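Local coordinates for protein SnoaL-like polyketide cyclase (Agrobacterium tumefaciens str. C58, PDB 3EHC) that is of unknown function but belongs to the SnoaL-like polyketide cyclases of the NTF2 clan, and may by analogy bind or cyclise a polyketide-like ligand, at residues Q3-I8 against Y104-A109; A11-L16 against L58-E63; V32-R37 against R45-K50. All blocks are in the same frame, centred on the assembly; numbering follows the deposited sequence. Where two conformers were deposited one is given.

Contact 1 of 3, residues Q3-I8 against Y104-A109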
ATOM      1  N   GLN B   3     -15.574 -21.112  -0.369  1.00 34.81           N
ATOM      2  CA  GLN B   3     -14.872 -19.907   0.059  1.00 35.32           C
ATOM      3  C   GLN B   3     -13.423 -19.817  -0.487  1.00 35.49           C
ATOM      4  O   GLN B   3     -12.763 -20.804  -0.707  1.00 35.03           O
ATOM      5  CB  GLN B   3     -14.941 -19.755   1.604  1.00 34.79           C
ATOM      6  CG  GLN B   3     -13.775 -20.386   2.393  1.00 35.06           C
ATOM      7  CD  GLN B   3     -13.918 -20.286   3.904  1.00 32.78           C
ATOM      8  OE1 GLN B   3     -14.738 -19.533   4.423  1.00 24.88           O
ATOM      9  NE2 GLN B   3     -13.121 -21.068   4.615  1.00 24.63           N
ATOM     10  N   THR B   4     -12.967 -18.593  -0.658  1.00 42.82           N
ATOM     11  CA  THR B   4     -11.678 -18.163  -1.201  1.00 40.80           C
ATOM     12  C   THR B   4     -11.052 -17.249  -0.153  1.00 40.35           C
ATOM     13  O   THR B   4     -11.715 -16.913   0.814  1.00 40.36           O
ATOM     14  CB  THR B   4     -11.931 -17.340  -2.495  1.00 39.42           C
ATOM     15  OG1 THR B   4     -12.790 -16.241  -2.219  1.00 34.26           O
ATOM     16  CG2 THR B   4     -12.594 -18.152  -3.557  1.00 36.65           C
ATOM     17  N   LEU B   5      -9.786 -16.865  -0.320  1.00 39.60           N
ATOM     18  CA  LEU B   5      -9.165 -15.894   0.576  1.00 38.76           C
ATOM     19  C   LEU B   5      -9.994 -14.628   0.665  1.00 37.46           C
ATOM     20  O   LEU B   5     -10.084 -14.033   1.723  1.00 37.09           O
ATOM     21  CB  LEU B   5      -7.745 -15.569   0.147  1.00 38.02           C
ATOM     22  CG  LEU B   5      -6.710 -16.609   0.555  1.00 40.12           C
ATOM     23  CD1 LEU B   5      -5.322 -15.965   0.359  1.00 32.78           C
ATOM     24  CD2 LEU B   5      -6.902 -17.117   2.000  1.00 33.66           C
ATOM     25  N   ASN B   6     -10.595 -14.219  -0.445  1.00 37.83           N
ATOM     26  CA  ASN B   6     -11.455 -13.019  -0.448  1.00 38.66           C
ATOM     27  C   ASN B   6     -12.615 -13.125   0.561  1.00 38.68           C
ATOM     28  O   ASN B   6     -12.886 -12.173   1.316  1.00 37.45           O
ATOM     29  CB  ASN B   6     -12.010 -12.684  -1.840  1.00 38.33           C
ATOM     30  CG  ASN B   6     -11.091 -11.773  -2.661  1.00 47.19           C
ATOM     31  OD1 ASN B   6      -9.938 -11.507  -2.320  1.00 54.76           O
ATOM     32  ND2 ASN B   6     -11.614 -11.310  -3.780  1.00 53.83           N
ATOM     33  N   ASP B   7     -13.269 -14.291   0.591  1.00 36.98           N
ATOM     34  CA  ASP B   7     -14.358 -14.536   1.514  1.00 36.80           C
ATOM     35  C   ASP B   7     -13.891 -14.544   2.953  1.00 35.93           C
ATOM     36  O   ASP B   7     -14.545 -13.933   3.791  1.00 34.33           O
ATOM     37  CB  ASP B   7     -15.070 -15.840   1.180  1.00 36.44           C
ATOM     38  CG  ASP B   7     -15.774 -15.783  -0.143  1.00 35.80           C
ATOM     39  OD1 ASP B   7     -16.402 -14.762  -0.445  1.00 33.86           O
ATOM     40  OD2 ASP B   7     -15.714 -16.769  -0.883  1.00 42.60           O
ATOM     41  N   ILE B   8     -12.780 -15.246   3.226  1.00 35.92           N
ATOM     42  CA  ILE B   8     -12.173 -15.313   4.572  1.00 35.55           C
ATOM     43  C   ILE B   8     -11.839 -13.871   5.059  1.00 36.84           C
ATOM     44  O   ILE B   8     -12.181 -13.485   6.181  1.00 35.59           O
ATOM     45  CB  ILE B   8     -10.922 -16.229   4.589  1.00 35.09           C
ATOM     46  CG1 ILE B   8     -11.289 -17.643   4.098  1.00 33.87           C
ATOM     47  CG2 ILE B   8     -10.340 -16.286   5.973  1.00 32.19           C
ATOM     48  CD1 ILE B   8     -10.125 -18.517   3.709  1.00 33.32           C
ATOM     49  N   TYR B 104      -1.182  -9.499   2.795  1.00 36.30           N
ATOM     50  CA  TYR B 104      -1.308 -10.613   3.733  1.00 36.77           C
ATOM     51  C   TYR B 104      -0.781 -11.899   3.114  1.00 36.72           C
ATOM     52  O   TYR B 104      -1.089 -12.218   1.962  1.00 34.45           O
ATOM     53  CB  TYR B 104      -2.759 -10.850   4.140  1.00 36.68           C
ATOM     54  CG  TYR B 104      -3.477  -9.645   4.725  1.00 38.63           C
ATOM     55  CD1 TYR B 104      -4.105  -8.727   3.895  1.00 32.42           C
ATOM     56  CD2 TYR B 104      -3.530  -9.432   6.108  1.00 37.07           C
ATOM     57  CE1 TYR B 104      -4.783  -7.639   4.403  1.00 37.18           C
ATOM     58  CE2 TYR B 104      -4.199  -8.316   6.643  1.00 35.83           C
ATOM     59  CZ  TYR B 104      -4.834  -7.424   5.771  1.00 42.02           C
ATOM     60  OH  TYR B 104      -5.515  -6.319   6.250  1.00 39.08           O
ATOM     61  N   ASP B 105       0.034 -12.616   3.884  1.00 37.74           N
ATOM     62  CA  ASP B 105       0.454 -13.952   3.530  1.00 38.38           C
ATOM     63  C   ASP B 105      -0.398 -14.853   4.425  1.00 37.64           C
ATOM     64  O   ASP B 105      -0.383 -14.707   5.644  1.00 38.42           O
ATOM     65  CB  ASP B 105       1.969 -14.089   3.739  1.00 39.13           C
ATOM     66  CG  ASP B 105       2.566 -15.379   3.161  1.00 50.42           C
ATOM     67  OD1 ASP B 105       1.990 -16.050   2.239  1.00 55.48           O
ATOM     68  OD2 ASP B 105       3.662 -15.731   3.674  1.00 54.32           O
ATOM     69  N   PHE B 106      -1.183 -15.733   3.798  1.00 37.05           N
ATOM     70  CA  PHE B 106      -2.049 -16.686   4.494  1.00 37.02           C
ATOM     71  C   PHE B 106      -1.356 -18.041   4.601  1.00 39.75           C
ATOM     72  O   PHE B 106      -0.630 -18.447   3.691  1.00 40.18           O
ATOM     73  CB  PHE B 106      -3.382 -16.858   3.760  1.00 36.57           C
ATOM     74  CG  PHE B 106      -4.387 -15.809   4.082  1.00 34.23           C
ATOM     75  CD1 PHE B 106      -4.341 -14.567   3.442  1.00 35.63           C
ATOM     76  CD2 PHE B 106      -5.371 -16.047   5.037  1.00 32.11           C
ATOM     77  CE1 PHE B 106      -5.257 -13.577   3.742  1.00 32.91           C
ATOM     78  CE2 PHE B 106      -6.290 -15.077   5.346  1.00 37.47           C
ATOM     79  CZ  PHE B 106      -6.233 -13.824   4.685  1.00 40.94           C
ATOM     80  N   GLU B 107      -1.580 -18.711   5.727  1.00 41.44           N
ATOM     81  CA  GLU B 107      -1.170 -20.108   5.930  1.00 43.33           C
ATOM     82  C   GLU B 107      -2.309 -20.862   6.593  1.00 42.85           C
ATOM     83  O   GLU B 107      -2.740 -20.518   7.696  1.00 42.28           O
ATOM     84  CB  GLU B 107       0.085 -20.215   6.794  1.00 44.92           C
ATOM     85  CG  GLU B 107       1.383 -20.046   6.000  1.00 51.99           C
ATOM     86  CD  GLU B 107       2.632 -20.237   6.851  1.00 51.38           C
ATOM     87  OE1 GLU B 107       2.515 -20.743   7.996  1.00 58.37           O
ATOM     88  OE2 GLU B 107       3.726 -19.868   6.363  1.00 58.73           O
ATOM     89  N   GLN B 108      -2.807 -21.876   5.906  1.00 44.40           N
ATOM     90  CA  GLN B 108      -3.944 -22.650   6.390  1.00 45.13           C
ATOM     91  C   GLN B 108      -5.162 -21.799   6.753  1.00 43.78           C
ATOM     92  O   GLN B 108      -5.751 -21.991   7.833  1.00 42.30           O
ATOM     93  CB  GLN B 108      -3.510 -23.531   7.566  1.00 46.04           C
ATOM     94  CG  GLN B 108      -2.584 -24.644   7.111  1.00 49.35           C
ATOM     95  CD  GLN B 108      -1.390 -24.781   7.986  1.00 54.96           C
ATOM     96  OE1 GLN B 108      -1.448 -25.459   9.022  1.00 53.62           O
ATOM     97  NE2 GLN B 108      -0.275 -24.138   7.581  1.00 42.93           N
ATOM     98  N   ALA B 109      -5.539 -20.904   5.827  1.00 41.92           N
ATOM     99  CA  ALA B 109      -6.759 -20.065   5.924  1.00 42.34           C
ATOM    100  C   ALA B 109      -6.698 -18.977   7.014  1.00 40.89           C
ATOM    101  O   ALA B 109      -7.723 -18.392   7.375  1.00 42.15           O
ATOM    102  CB  ALA B 109      -8.017 -20.934   6.078  1.00 41.16           C
TER

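Contact 2 of 3, residues A11-L16 against L58-E63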
ATOM      1  N   ALA B  11     -14.916 -11.737   5.887  1.00 35.31           N
ATOM      2  CA  ALA B  11     -15.431 -12.231   7.175  1.00 34.67           C
ATOM      3  C   ALA B  11     -14.555 -11.706   8.329  1.00 34.49           C
ATOM      4  O   ALA B  11     -15.053 -11.345   9.380  1.00 35.19           O
ATOM      5  CB  ALA B  11     -15.514 -13.768   7.186  1.00 31.77           C
ATOM      6  N   TYR B  12     -13.245 -11.642   8.111  1.00 35.05           N
ATOM      7  CA  TYR B  12     -12.304 -11.069   9.098  1.00 34.49           C
ATOM      8  C   TYR B  12     -12.604  -9.596   9.362  1.00 35.34           C
ATOM      9  O   TYR B  12     -12.675  -9.171  10.519  1.00 34.43           O
ATOM     10  CB  TYR B  12     -10.847 -11.274   8.627  1.00 33.38           C
ATOM     11  CG  TYR B  12      -9.783 -10.378   9.240  1.00 32.23           C
ATOM     12  CD1 TYR B  12      -9.373 -10.535  10.553  1.00 36.60           C
ATOM     13  CD2 TYR B  12      -9.147  -9.405   8.473  1.00 33.20           C
ATOM     14  CE1 TYR B  12      -8.372  -9.721  11.107  1.00 37.43           C
ATOM     15  CE2 TYR B  12      -8.173  -8.581   9.012  1.00 35.68           C
ATOM     16  CZ  TYR B  12      -7.777  -8.746  10.329  1.00 38.61           C
ATOM     17  OH  TYR B  12      -6.794  -7.913  10.864  1.00 40.58           O
ATOM     18  N   LEU B  13     -12.816  -8.836   8.290  1.00 35.61           N
ATOM     19  CA  LEU B  13     -13.143  -7.408   8.406  1.00 36.53           C
ATOM     20  C   LEU B  13     -14.475  -7.212   9.102  1.00 35.91           C
ATOM     21  O   LEU B  13     -14.629  -6.263   9.886  1.00 35.65           O
ATOM     22  CB  LEU B  13     -13.157  -6.707   7.032  1.00 36.61           C
ATOM     23  CG  LEU B  13     -11.839  -6.555   6.275  1.00 35.38           C
ATOM     24  CD1 LEU B  13     -12.041  -5.691   5.044  1.00 27.27           C
ATOM     25  CD2 LEU B  13     -10.723  -6.026   7.173  1.00 28.83           C
ATOM     26  N   ASP B  14     -15.427  -8.106   8.819  1.00 36.33           N
ATOM     27  CA  ASP B  14     -16.699  -8.084   9.517  1.00 37.39           C
ATOM     28  C   ASP B  14     -16.566  -8.257  11.019  1.00 36.01           C
ATOM     29  O   ASP B  14     -17.220  -7.552  11.775  1.00 36.98           O
ATOM     30  CB  ASP B  14     -17.653  -9.151   9.001  1.00 38.26           C
ATOM     31  CG  ASP B  14     -18.887  -8.549   8.436  1.00 45.86           C
ATOM     32  OD1 ASP B  14     -18.720  -7.903   7.365  1.00 46.35           O
ATOM     33  OD2 ASP B  14     -19.975  -8.685   9.078  1.00 48.28           O
ATOM     34  N   SER B  15     -15.744  -9.213  11.442  1.00 35.90           N
ATOM     35  CA  SER B  15     -15.522  -9.427  12.873  1.00 35.19           C
ATOM     36  C   SER B  15     -14.861  -8.191  13.501  1.00 36.46           C
ATOM     37  O   SER B  15     -15.191  -7.808  14.618  1.00 37.42           O
ATOM     38  CB  SER B  15     -14.724 -10.719  13.166  1.00 34.56           C
ATOM     39  OG  SER B  15     -13.323 -10.564  13.021  1.00 38.32           O
ATOM     40  N   LEU B  16     -13.936  -7.571  12.773  1.00 37.74           N
ATOM     41  CA  LEU B  16     -13.258  -6.349  13.220  1.00 37.37           C
ATOM     42  C   LEU B  16     -14.258  -5.210  13.417  1.00 37.77           C
ATOM     43  O   LEU B  16     -14.193  -4.483  14.413  1.00 37.32           O
ATOM     44  CB  LEU B  16     -12.160  -5.942  12.231  1.00 37.14           C
ATOM     45  CG  LEU B  16     -10.678  -6.251  12.506  1.00 40.57           C
ATOM     46  CD1 LEU B  16     -10.415  -7.633  13.093  1.00 36.85           C
ATOM     47  CD2 LEU B  16      -9.845  -6.043  11.224  1.00 34.90           C
ATOM     48  N   LEU B  58     -13.915   3.825  14.034  1.00 36.19           N
ATOM     49  CA  LEU B  58     -13.153   3.103  12.996  1.00 36.60           C
ATOM     50  C   LEU B  58     -14.059   2.044  12.384  1.00 36.37           C
ATOM     51  O   LEU B  58     -14.831   1.394  13.081  1.00 36.10           O
ATOM     52  CB  LEU B  58     -11.876   2.459  13.570  1.00 35.18           C
ATOM     53  CG  LEU B  58     -10.854   1.877  12.595  1.00 34.06           C
ATOM     54  CD1 LEU B  58     -10.266   2.978  11.713  1.00 30.08           C
ATOM     55  CD2 LEU B  58      -9.803   1.231  13.396  1.00 32.48           C
ATOM     56  N   ARG B  59     -13.951   1.899  11.072  1.00 38.24           N
ATOM     57  CA  ARG B  59     -14.699   0.921  10.302  1.00 38.63           C
ATOM     58  C   ARG B  59     -13.848   0.500   9.087  1.00 38.76           C
ATOM     59  O   ARG B  59     -13.257   1.335   8.402  1.00 39.57           O
ATOM     60  CB  ARG B  59     -16.028   1.524   9.863  1.00 39.05           C
ATOM     61  CG  ARG B  59     -16.830   0.649   8.949  1.00 44.66           C
ATOM     62  CD  ARG B  59     -18.243   1.145   8.759  1.00 55.20           C
ATOM     63  NE  ARG B  59     -19.167   0.017   8.887  1.00 60.70           N
ATOM     64  CZ  ARG B  59     -19.347  -0.927   7.968  1.00 65.31           C
ATOM     65  NH1 ARG B  59     -18.690  -0.892   6.812  1.00 71.02           N
ATOM     66  NH2 ARG B  59     -20.197  -1.916   8.210  1.00 68.14           N
ATOM     67  N   PHE B  60     -13.823  -0.801   8.829  1.00 39.47           N
ATOM     68  CA  PHE B  60     -13.000  -1.408   7.800  1.00 38.08           C
ATOM     69  C   PHE B  60     -13.832  -1.738   6.564  1.00 38.98           C
ATOM     70  O   PHE B  60     -14.854  -2.406   6.639  1.00 40.19           O
ATOM     71  CB  PHE B  60     -12.351  -2.666   8.356  1.00 38.18           C
ATOM     72  CG  PHE B  60     -11.332  -2.402   9.413  1.00 33.63           C
ATOM     73  CD1 PHE B  60     -11.711  -2.269  10.737  1.00 36.50           C
ATOM     74  CD2 PHE B  60      -9.991  -2.295   9.085  1.00 35.74           C
ATOM     75  CE1 PHE B  60     -10.757  -2.034  11.742  1.00 39.01           C
ATOM     76  CE2 PHE B  60      -9.019  -2.057  10.081  1.00 39.26           C
ATOM     77  CZ  PHE B  60      -9.404  -1.937  11.411  1.00 37.10           C
ATOM     78  N   GLU B  61     -13.364  -1.252   5.432  1.00 40.35           N
ATOM     79  CA  GLU B  61     -14.033  -1.398   4.175  1.00 41.16           C
ATOM     80  C   GLU B  61     -12.974  -1.450   3.083  1.00 38.94           C
ATOM     81  O   GLU B  61     -12.223  -0.504   2.936  1.00 37.76           O
ATOM     82  CB  GLU B  61     -14.895  -0.155   3.999  1.00 45.06           C
ATOM     83  CG  GLU B  61     -15.726  -0.088   2.733  1.00 57.06           C
ATOM     84  CD  GLU B  61     -17.193  -0.283   2.998  1.00 65.33           C
ATOM     85  OE1 GLU B  61     -17.663   0.062   4.114  1.00 71.91           O
ATOM     86  OE2 GLU B  61     -17.870  -0.780   2.078  1.00 68.30           O
ATOM     87  N   ALA B  62     -12.927  -2.546   2.323  1.00 38.61           N
ATOM     88  CA  ALA B  62     -11.982  -2.724   1.223  1.00 38.28           C
ATOM     89  C   ALA B  62     -12.539  -2.126  -0.073  1.00 37.23           C
ATOM     90  O   ALA B  62     -13.624  -2.471  -0.480  1.00 39.14           O
ATOM     91  CB  ALA B  62     -11.687  -4.209   1.037  1.00 36.26           C
ATOM     92  N   GLU B  63     -11.786  -1.209  -0.680  0.50 36.22           N
ATOM     93  CA  GLU B  63     -12.102  -0.676  -2.007  0.50 35.34           C
ATOM     94  C   GLU B  63     -11.664  -1.666  -3.083  0.50 33.61           C
ATOM     95  O   GLU B  63     -12.429  -1.984  -3.991  0.50 35.42           O
ATOM     96  CB  GLU B  63     -11.415   0.686  -2.232  0.50 35.86           C
ATOM     97  CG  GLU B  63     -11.649   1.308  -3.632  0.50 34.71           C
ATOM     98  CD  GLU B  63     -10.866   2.579  -3.874  0.50 35.40           C
ATOM     99  OE1 GLU B  63     -10.758   3.393  -2.945  0.50 36.39           O
ATOM    100  OE2 GLU B  63     -10.380   2.784  -5.009  0.50 39.74           O
TER

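Contact 3 of 3, residues V32-R37 against R45-K50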
ATOM      1  N   VAL B  32       1.360 -14.855  14.114  1.00 34.17           N
ATOM      2  CA  VAL B  32       1.269 -13.763  13.176  1.00 34.11           C
ATOM      3  C   VAL B  32       2.368 -12.693  13.418  1.00 34.97           C
ATOM      4  O   VAL B  32       2.738 -12.376  14.568  1.00 34.37           O
ATOM      5  CB  VAL B  32      -0.139 -13.134  13.177  1.00 34.03           C
ATOM      6  CG1 VAL B  32      -0.449 -12.501  14.526  1.00 31.23           C
ATOM      7  CG2 VAL B  32      -0.268 -12.110  12.026  1.00 31.50           C
ATOM      8  N   GLU B  33       2.892 -12.184  12.301  1.00 34.33           N
ATOM      9  CA  GLU B  33       3.827 -11.066  12.254  1.00 36.52           C
ATOM     10  C   GLU B  33       3.178  -9.903  11.524  1.00 37.13           C
ATOM     11  O   GLU B  33       2.572 -10.112  10.480  1.00 36.42           O
ATOM     12  CB  GLU B  33       5.024 -11.458  11.415  1.00 37.23           C
ATOM     13  CG  GLU B  33       6.232 -11.824  12.149  1.00 43.75           C
ATOM     14  CD  GLU B  33       7.276 -12.384  11.214  1.00 47.74           C
ATOM     15  OE1 GLU B  33       7.114 -13.559  10.785  1.00 50.38           O
ATOM     16  OE2 GLU B  33       8.240 -11.635  10.911  1.00 56.63           O
ATOM     17  N   HIS B  34       3.305  -8.688  12.072  1.00 38.05           N
ATOM     18  CA  HIS B  34       2.779  -7.484  11.446  1.00 36.57           C
ATOM     19  C   HIS B  34       3.905  -6.479  11.311  1.00 38.36           C
ATOM     20  O   HIS B  34       4.511  -6.116  12.310  1.00 37.95           O
ATOM     21  CB  HIS B  34       1.658  -6.859  12.266  1.00 35.78           C
ATOM     22  CG  HIS B  34       0.923  -5.765  11.543  1.00 34.69           C
ATOM     23  ND1 HIS B  34       1.391  -4.471  11.471  1.00 34.39           N
ATOM     24  CD2 HIS B  34      -0.250  -5.772  10.861  1.00 40.17           C
ATOM     25  CE1 HIS B  34       0.543  -3.728  10.785  1.00 34.28           C
ATOM     26  NE2 HIS B  34      -0.461  -4.495  10.392  1.00 35.94           N
ATOM     27  N   ASN B  35       4.158  -6.018  10.082  1.00 38.46           N
ATOM     28  CA  ASN B  35       5.284  -5.123   9.767  1.00 38.09           C
ATOM     29  C   ASN B  35       6.566  -5.536  10.440  1.00 38.27           C
ATOM     30  O   ASN B  35       7.262  -4.720  11.064  1.00 37.48           O
ATOM     31  CB  ASN B  35       4.955  -3.669  10.085  1.00 38.98           C
ATOM     32  CG  ASN B  35       3.995  -3.087   9.093  1.00 39.19           C
ATOM     33  OD1 ASN B  35       3.673  -3.722   8.104  1.00 40.81           O
ATOM     34  ND2 ASN B  35       3.518  -1.897   9.356  1.00 31.52           N
ATOM     35  N   GLY B  36       6.856  -6.824  10.327  1.00 37.90           N
ATOM     36  CA  GLY B  36       8.054  -7.421  10.898  1.00 39.19           C
ATOM     37  C   GLY B  36       8.106  -7.626  12.409  1.00 39.03           C
ATOM     38  O   GLY B  36       9.117  -8.069  12.918  1.00 40.23           O
ATOM     39  N   ARG B  37       7.054  -7.257  13.134  1.00 38.85           N
ATOM     40  CA  ARG B  37       7.011  -7.458  14.582  1.00 39.05           C
ATOM     41  C   ARG B  37       6.401  -8.837  14.861  1.00 38.50           C
ATOM     42  O   ARG B  37       5.216  -9.079  14.571  1.00 36.81           O
ATOM     43  CB  ARG B  37       6.241  -6.333  15.274  1.00 41.35           C
ATOM     44  CG  ARG B  37       6.924  -4.970  15.189  1.00 43.88           C
ATOM     45  CD  ARG B  37       5.909  -3.856  15.452  1.00 51.86           C
ATOM     46  NE  ARG B  37       4.859  -3.814  14.423  1.00 59.66           N
ATOM     47  CZ  ARG B  37       3.641  -3.273  14.577  1.00 64.27           C
ATOM     48  NH1 ARG B  37       3.266  -2.709  15.726  1.00 69.00           N
ATOM     49  NH2 ARG B  37       2.777  -3.299  13.566  1.00 57.90           N
ATOM     50  N   ARG B  45      -4.175  -8.748  18.561  1.00 37.30           N
ATOM     51  CA  ARG B  45      -5.407  -8.351  19.260  1.00 38.12           C
ATOM     52  C   ARG B  45      -5.218  -7.019  19.980  1.00 38.28           C
ATOM     53  O   ARG B  45      -6.078  -6.154  19.913  1.00 38.47           O
ATOM     54  CB  ARG B  45      -5.835  -9.437  20.255  1.00 37.08           C
ATOM     55  CG  ARG B  45      -7.156  -9.158  20.974  1.00 39.44           C
ATOM     56  CD  ARG B  45      -7.587 -10.313  21.906  1.00 41.13           C
ATOM     57  NE  ARG B  45      -7.924 -11.540  21.166  1.00 44.70           N
ATOM     58  CZ  ARG B  45      -7.186 -12.657  21.126  1.00 44.61           C
ATOM     59  NH1 ARG B  45      -6.023 -12.760  21.780  1.00 44.39           N
ATOM     60  NH2 ARG B  45      -7.617 -13.698  20.418  1.00 44.13           N
ATOM     61  N   ASP B  46      -4.091  -6.863  20.669  1.00 39.19           N
ATOM     62  CA  ASP B  46      -3.772  -5.615  21.393  1.00 38.92           C
ATOM     63  C   ASP B  46      -3.697  -4.431  20.455  1.00 38.56           C
ATOM     64  O   ASP B  46      -4.128  -3.343  20.795  1.00 39.07           O
ATOM     65  CB  ASP B  46      -2.408  -5.697  22.112  1.00 39.95           C
ATOM     66  CG  ASP B  46      -2.380  -6.703  23.236  1.00 40.60           C
ATOM     67  OD1 ASP B  46      -3.459  -7.097  23.748  1.00 47.40           O
ATOM     68  OD2 ASP B  46      -1.252  -7.090  23.612  1.00 46.06           O
HETATM   69  N   MSE B  47      -3.098  -4.650  19.294  1.00 38.68           N
HETATM   70  CA  MSE B  47      -3.000  -3.634  18.252  1.00 38.73           C
HETATM   71  C   MSE B  47      -4.364  -3.147  17.780  1.00 37.83           C
HETATM   72  O   MSE B  47      -4.571  -1.951  17.678  1.00 37.69           O
HETATM   73  CB  MSE B  47      -2.204  -4.163  17.060  1.00 39.37           C
HETATM   74  CG  MSE B  47      -2.209  -3.264  15.833  1.00 41.38           C
HETATM   75 SE   MSE B  47      -1.396  -4.098  14.258  0.75 42.79          SE
HETATM   76  CE  MSE B  47      -2.827  -5.328  13.682  1.00 33.26           C
ATOM     77  N   LEU B  48      -5.282  -4.068  17.495  1.00 38.08           N
ATOM     78  CA  LEU B  48      -6.642  -3.712  17.077  1.00 37.85           C
ATOM     79  C   LEU B  48      -7.459  -3.059  18.212  1.00 36.59           C
ATOM     80  O   LEU B  48      -8.219  -2.141  17.948  1.00 36.52           O
ATOM     81  CB  LEU B  48      -7.389  -4.926  16.521  1.00 38.17           C
ATOM     82  CG  LEU B  48      -6.757  -5.699  15.375  1.00 37.33           C
ATOM     83  CD1 LEU B  48      -7.419  -7.090  15.252  1.00 34.87           C
ATOM     84  CD2 LEU B  48      -6.871  -4.885  14.087  1.00 38.08           C
ATOM     85  N   VAL B  49      -7.310  -3.542  19.447  1.00 36.10           N
ATOM     86  CA  VAL B  49      -7.963  -2.940  20.618  1.00 36.16           C
ATOM     87  C   VAL B  49      -7.512  -1.474  20.784  1.00 37.61           C
ATOM     88  O   VAL B  49      -8.304  -0.593  21.133  1.00 38.18           O
ATOM     89  CB  VAL B  49      -7.675  -3.755  21.921  1.00 36.58           C
ATOM     90  CG1 VAL B  49      -7.923  -2.926  23.182  1.00 35.44           C
ATOM     91  CG2 VAL B  49      -8.525  -5.031  21.957  1.00 35.09           C
ATOM     92  N   LYS B  50      -6.231  -1.222  20.543  1.00 38.22           N
ATOM     93  CA  LYS B  50      -5.667   0.124  20.647  1.00 39.38           C
ATOM     94  C   LYS B  50      -6.151   1.054  19.524  1.00 38.98           C
ATOM     95  O   LYS B  50      -6.462   2.226  19.777  1.00 39.93           O
ATOM     96  CB  LYS B  50      -4.129   0.091  20.593  1.00 39.92           C
ATOM     97  CG  LYS B  50      -3.447   1.401  21.075  1.00 43.85           C
ATOM     98  CD  LYS B  50      -2.237   1.789  20.215  1.00 50.51           C
ATOM     99  CE  LYS B  50      -1.437   2.942  20.823  1.00 51.80           C
ATOM    100  NZ  LYS B  50      -2.301   4.080  21.273  1.00 57.45           N
TER

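Contact 1 of 3, residues Q3-I8 against Y104-A109
L5 and I8, one turn apart at the start of helix 5-17, lie against F106 and A109, where strand 96-107 gives way to the turn into strand 110-118. This is the outer end of the helix-on-sheet packing of the NTF2-like alpha+beta fold. L5 CB and CG only carry the methyls across, CG lying anti to the carbonyl carbon (chi1 -80°), and the touching is done by CD1 and CD2. CD2 settles over one face of F106, while CD1 lies on the same side, just outside the rim. L5 CD1 is 3.5 Å from F106 CD1. L5 CD2 is 3.5 Å from F106 CG and makes a CH-pi contact, 3.7 Å from the ring centroid, displaced toward the rim. The two side chains run past each other in opposite directions.

I8 comes from the same helix face and bridges ring and turn: its CG2 approaches F106 CE2 obliquely at 4.3 Å and packs 3.6 Å from A109 O. T4 takes the N-cap position, and D7 OD2 receives a weak bond from T4 N. Beyond the contact, F106 also packs on I111 of the next strand. The other branch of I8 ends with CD1 4.0 Å from A109 CB.

Contact 2 of 3, residues A11-L16 against L58-E63
Helix 5-17 packs here on the chain leading into edge strand 62-67, with F60 at the centre of the contact, touched by L13 and L16. The phenylalanine points at the helix, and CG anti to its own carbonyl carbon (chi1 -68°) turns the ring under L16 and leaves CB beside L13. L16 covers the ring: CD2 sits above its middle in a CH-pi contact, 4.0 Å from the centroid and only 5° off the normal. Its CB lies closer to the rim, 4.0 Å from F60 CD1, and the two side chains meet at a slant.

L13, almost one turn earlier, crosses F60 at about a right angle and touches the stem more than the ring, with CD2 3.9 Å from F60 CB. Its other methyl, CD1, goes on to A62 CB at 4.3 Å. In the NTF2-like fold the helices pack against the concave side of a curved sheet, and this buried apolar seam belongs to that interior: L13 and A62 both reach L76 of strand 71-80, while F78 meets the F60 ring edge-to-face.

The backbone is tied to the helix end as well, F60 N donating to N17 OD1. Y12 O accepts two bonds, from L16 N and from S15 OG 2.9 Å away. R59 NH1 and E61 OE1 form a salt bridge of 3.0 Å on the outward side.

Contact 3 of 3, residues V32-R37 against R45-K50
The selenium of M47 stands almost exactly over the centre of the imidazole of H34, and the rest of the contact is arranged round that meeting. SE lies 3.8 Å from the ring centroid, 2° off the normal, so this is a Met-aromatic contact made through selenomethionine and directed straight down onto one face. The five ring atoms are nearly equidistant from it. The terminal methyl also lies over this face: CE is 3.8 Å from H34 CD2 and makes a CH-pi contact nearer that side of the ring. M47 extends from the helix with CG anti to the backbone N and bends only at chi3 (77°), a bend that turns CE toward the CD2 side of the same face. The two side chains cross at about a right angle.

In the fold, H34 ends the short edge strand 32-34, which runs parallel to strand 110-118, and M47 belongs to helix 40-54. The side chain of H34 also touches V114 and S116 of that neighbouring strand, as well as F39, so the imidazole lies between the sheet and the helix.

R37 meets both partners. A type I' turn from H34 to R37 folds the chain back, and H34 O takes two bonds from R37: the backbone N at 2.9 Å and NE at 3.1 Å, arriving from opposite faces of the carbonyl plane. H34 O itself sits out of the guanidinium plane. The far end of the same group places NH2 2.8 Å from H34 ND1, in a weak, strongly bent hydrogen bond (N-H...acceptor angle 116°). At most this weak bond adds to the SE packing in limiting the imidazole's rotation. R37 NH2 also lies 4.3 Å from M47 SE, approached obliquely.

Contacts 1 and 2 share helix 5-17, their centres about 14 Å apart: contact 1 packs its first turn on the end of strand 96-107, contact 2 its later turns on the chain entering strand 62-67. Contact 3 brings in the second helix, 40-54, at the opposite edge strand of the same sheet. It touches contact 2 through L16 CD1 and L48 CD1, 3.7 Å apart, although the contact centres are about 16 Å apart and on opposite sides of the chain's centre. Contacts 1 and 3 do not touch, their nearest atoms being about 6 Å apart. In NTF2-like proteins helices and curved sheet commonly enclose a pocket; whether H34 belongs to one here is not established.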